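Local atomic coordinates of BtrN (Bacillus circulans, PDB entry 4M7S), a protein that catalyses the radical S-adenosyl-L-methionine-dependent two-electron oxidation of 2-deoxy-scyllo-inosamine to amino-dideoxy-scyllo-inosose in butirosin biosynthesis, using two [4Fe-4S] clusters. Residues R84-I89 and G108-I113. Residues are numbered along the deposited sequence; the frame is centred on the assembly and turned at random.
Sequences RARPII and GIQKFI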
loop_
_atom_site.group_PDB
_atom_site.type_symbol
_atom_site.label_atom_id
_atom_site.label_comp_id
_atom_site.label_asym_id
_atom_site.label_seq_id
_atom_site.Cartn_x
_atom_site.Cartn_y
_atom_site.Cartn_z
ATOM N N ARG A 84 -11.157 -10.205 -9.762
ATOM C CA ARG A 84 -11.085 -11.017 -8.541
ATOM C C ARG A 84 -10.481 -10.247 -7.354
ATOM O O ARG A 84 -10.687 -10.619 -6.201
ATOM C CB ARG A 84 -10.250 -12.281 -8.759
ATOM C CG ARG A 84 -10.696 -13.184 -9.887
ATOM C CD ARG A 84 -9.754 -14.392 -10.000
ATOM N NE ARG A 84 -9.844 -15.270 -8.832
ATOM C CZ ARG A 84 -8.818 -15.935 -8.302
ATOM N NH1 ARG A 84 -7.598 -15.822 -8.819
ATOM N NH2 ARG A 84 -9.013 -16.708 -7.240
ATOM N N ALA A 85 -9.724 -9.189 -7.633
ATOM C CA ALA A 85 -9.045 -8.448 -6.565
ATOM C C ALA A 85 -10.048 -7.690 -5.703
ATOM O O ALA A 85 -11.202 -7.520 -6.093
ATOM C CB ALA A 85 -8.020 -7.492 -7.134
ATOM N N ARG A 86 -9.602 -7.227 -4.536
ATOM C CA ARG A 86 -10.474 -6.517 -3.603
ATOM C C ARG A 86 -9.971 -5.100 -3.378
ATOM O O ARG A 86 -9.021 -4.890 -2.622
ATOM C CB ARG A 86 -10.560 -7.283 -2.274
ATOM C CG ARG A 86 -11.361 -6.587 -1.167
ATOM C CD ARG A 86 -11.636 -7.561 -0.023
ATOM N NE ARG A 86 -12.151 -6.890 1.169
ATOM C CZ ARG A 86 -13.438 -6.650 1.398
ATOM N NH1 ARG A 86 -13.810 -6.042 2.515
ATOM N NH2 ARG A 86 -14.355 -7.023 0.513
ATOM N N PRO A 87 -10.594 -4.121 -4.060
ATOM C CA PRO A 87 -10.196 -2.712 -3.997
ATOM C C PRO A 87 -10.658 -2.045 -2.702
ATOM O O PRO A 87 -11.840 -2.116 -2.361
ATOM C CB PRO A 87 -10.923 -2.081 -5.202
ATOM C CG PRO A 87 -11.391 -3.254 -6.058
ATOM C CD PRO A 87 -11.648 -4.346 -5.066
ATOM N N ILE A 88 -9.723 -1.412 -1.996
ATOM C CA ILE A 88 -10.010 -0.769 -0.721
ATOM C C ILE A 88 -9.535 0.673 -0.775
ATOM O O ILE A 88 -8.429 0.939 -1.243
ATOM C CB ILE A 88 -9.224 -1.422 0.430
ATOM C CG1 ILE A 88 -9.347 -2.945 0.394
ATOM C CG2 ILE A 88 -9.667 -0.839 1.779
ATOM C CD1 ILE A 88 -10.742 -3.446 0.624
ATOM N N ILE A 89 -10.353 1.600 -0.284
ATOM C CA ILE A 89 -9.915 2.988 -0.163
ATOM C C ILE A 89 -9.553 3.313 1.289
ATOM O O ILE A 89 -10.375 3.135 2.194
ATOM C CB ILE A 89 -11.005 3.982 -0.622
ATOM C CG1 ILE A 89 -11.187 3.932 -2.140
ATOM C CG2 ILE A 89 -10.640 5.416 -0.196
ATOM C CD1 ILE A 89 -10.078 4.621 -2.899
ATOM N N GLY A 108 -16.225 -0.235 -8.137
ATOM C CA GLY A 108 -15.573 -1.448 -7.666
ATOM C C GLY A 108 -15.041 -1.463 -6.241
ATOM O O GLY A 108 -14.708 -2.532 -5.729
ATOM N N ILE A 109 -14.945 -0.298 -5.594
ATOM C CA ILE A 109 -14.422 -0.262 -4.225
ATOM C C ILE A 109 -15.309 -1.085 -3.297
ATOM O O ILE A 109 -16.520 -0.862 -3.232
ATOM C CB ILE A 109 -14.304 1.181 -3.661
ATOM C CG1 ILE A 109 -13.328 2.012 -4.498
ATOM C CG2 ILE A 109 -13.846 1.150 -2.179
ATOM C CD1 ILE A 109 -11.960 1.353 -4.687
ATOM N N GLN A 110 -14.713 -2.026 -2.568
ATOM C CA GLN A 110 -15.482 -2.871 -1.664
ATOM C C GLN A 110 -15.434 -2.376 -0.221
ATOM O O GLN A 110 -16.229 -2.801 0.615
ATOM C CB GLN A 110 -14.995 -4.319 -1.750
ATOM C CG GLN A 110 -15.263 -4.959 -3.108
ATOM C CD GLN A 110 -14.743 -6.368 -3.196
ATOM O OE1 GLN A 110 -14.495 -7.009 -2.179
ATOM N NE2 GLN A 110 -14.571 -6.864 -4.422
ATOM N N LYS A 111 -14.501 -1.480 0.079
ATOM C CA LYS A 111 -14.385 -0.994 1.447
ATOM C C LYS A 111 -13.727 0.376 1.521
ATOM O O LYS A 111 -12.739 0.640 0.832
ATOM C CB LYS A 111 -13.614 -2.000 2.301
ATOM C CG LYS A 111 -13.730 -1.789 3.800
ATOM C CD LYS A 111 -13.354 -3.077 4.507
ATOM C CE LYS A 111 -13.288 -2.921 6.015
ATOM N NZ LYS A 111 -12.749 -4.137 6.709
ATOM N N PHE A 112 -14.297 1.243 2.357
ATOM C CA PHE A 112 -13.705 2.534 2.677
ATOM C C PHE A 112 -13.276 2.537 4.143
ATOM O O PHE A 112 -14.083 2.276 5.039
ATOM C CB PHE A 112 -14.715 3.662 2.447
ATOM C CG PHE A 112 -15.203 3.775 1.020
ATOM C CD1 PHE A 112 -16.283 3.024 0.578
ATOM C CD2 PHE A 112 -14.590 4.650 0.129
ATOM C CE1 PHE A 112 -16.746 3.139 -0.741
ATOM C CE2 PHE A 112 -15.046 4.774 -1.194
ATOM C CZ PHE A 112 -16.124 4.018 -1.625
ATOM N N ILE A 113 -11.998 2.815 4.376
ATOM C CA ILE A 113 -11.482 2.963 5.727
ATOM C C ILE A 113 -11.264 4.447 5.905
ATOM O O ILE A 113 -10.321 5.001 5.342
ATOM C CB ILE A 113 -10.118 2.276 5.911
ATOM C CG1 ILE A 113 -10.108 0.873 5.297
ATOM C CG2 ILE A 113 -9.714 2.268 7.387
ATOM C CD1 ILE A 113 -11.064 -0.076 5.935
#
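A beta-alpha-beta unit of the AdoMet radical fold brings I89 of strand 86-91 beside F112 of the parallel strand 111-116, with helix 98-107 as the connection. I89 N donates to K111 O (2.8 Å), and I89 O accepts from I113 N at 2.7 Å in a nearly straight bond (177°), so both peptide groups flanking I89 CA are tied to strand 111-116. Toward the start of the strands, P87 O accepts the N-H of Q110 (2.9 Å, N to O) in the carbonyl plane. On the sheet face turned to the helices, I89 CB packs 3.7 Å from F112 CD2, the two side chains lying side by side. The I109 side chain crosses that of I89 at about a right angle: its CD1 touches both I89 CG1 and P87 CB, while its CG2 lies over one face of the F112 ring, toward the rim. L104 of the crossover helix touches both I109 and F112. That helix ends in a Schellman motif at G108, whose carbonyl O lies 3.4 Å from P87 CG. The other face of the sheet carries I88, with CD1 3.6 Å from K111 CB and CG2 against I113 CG1. Nearby, the extended R86 side chain runs past Q110 and offers NH2 to Q110 OE1 in a short but bent, weak hydrogen bond (2.7 Å, 128°), the guanidinium and amide planes turned 67° apart.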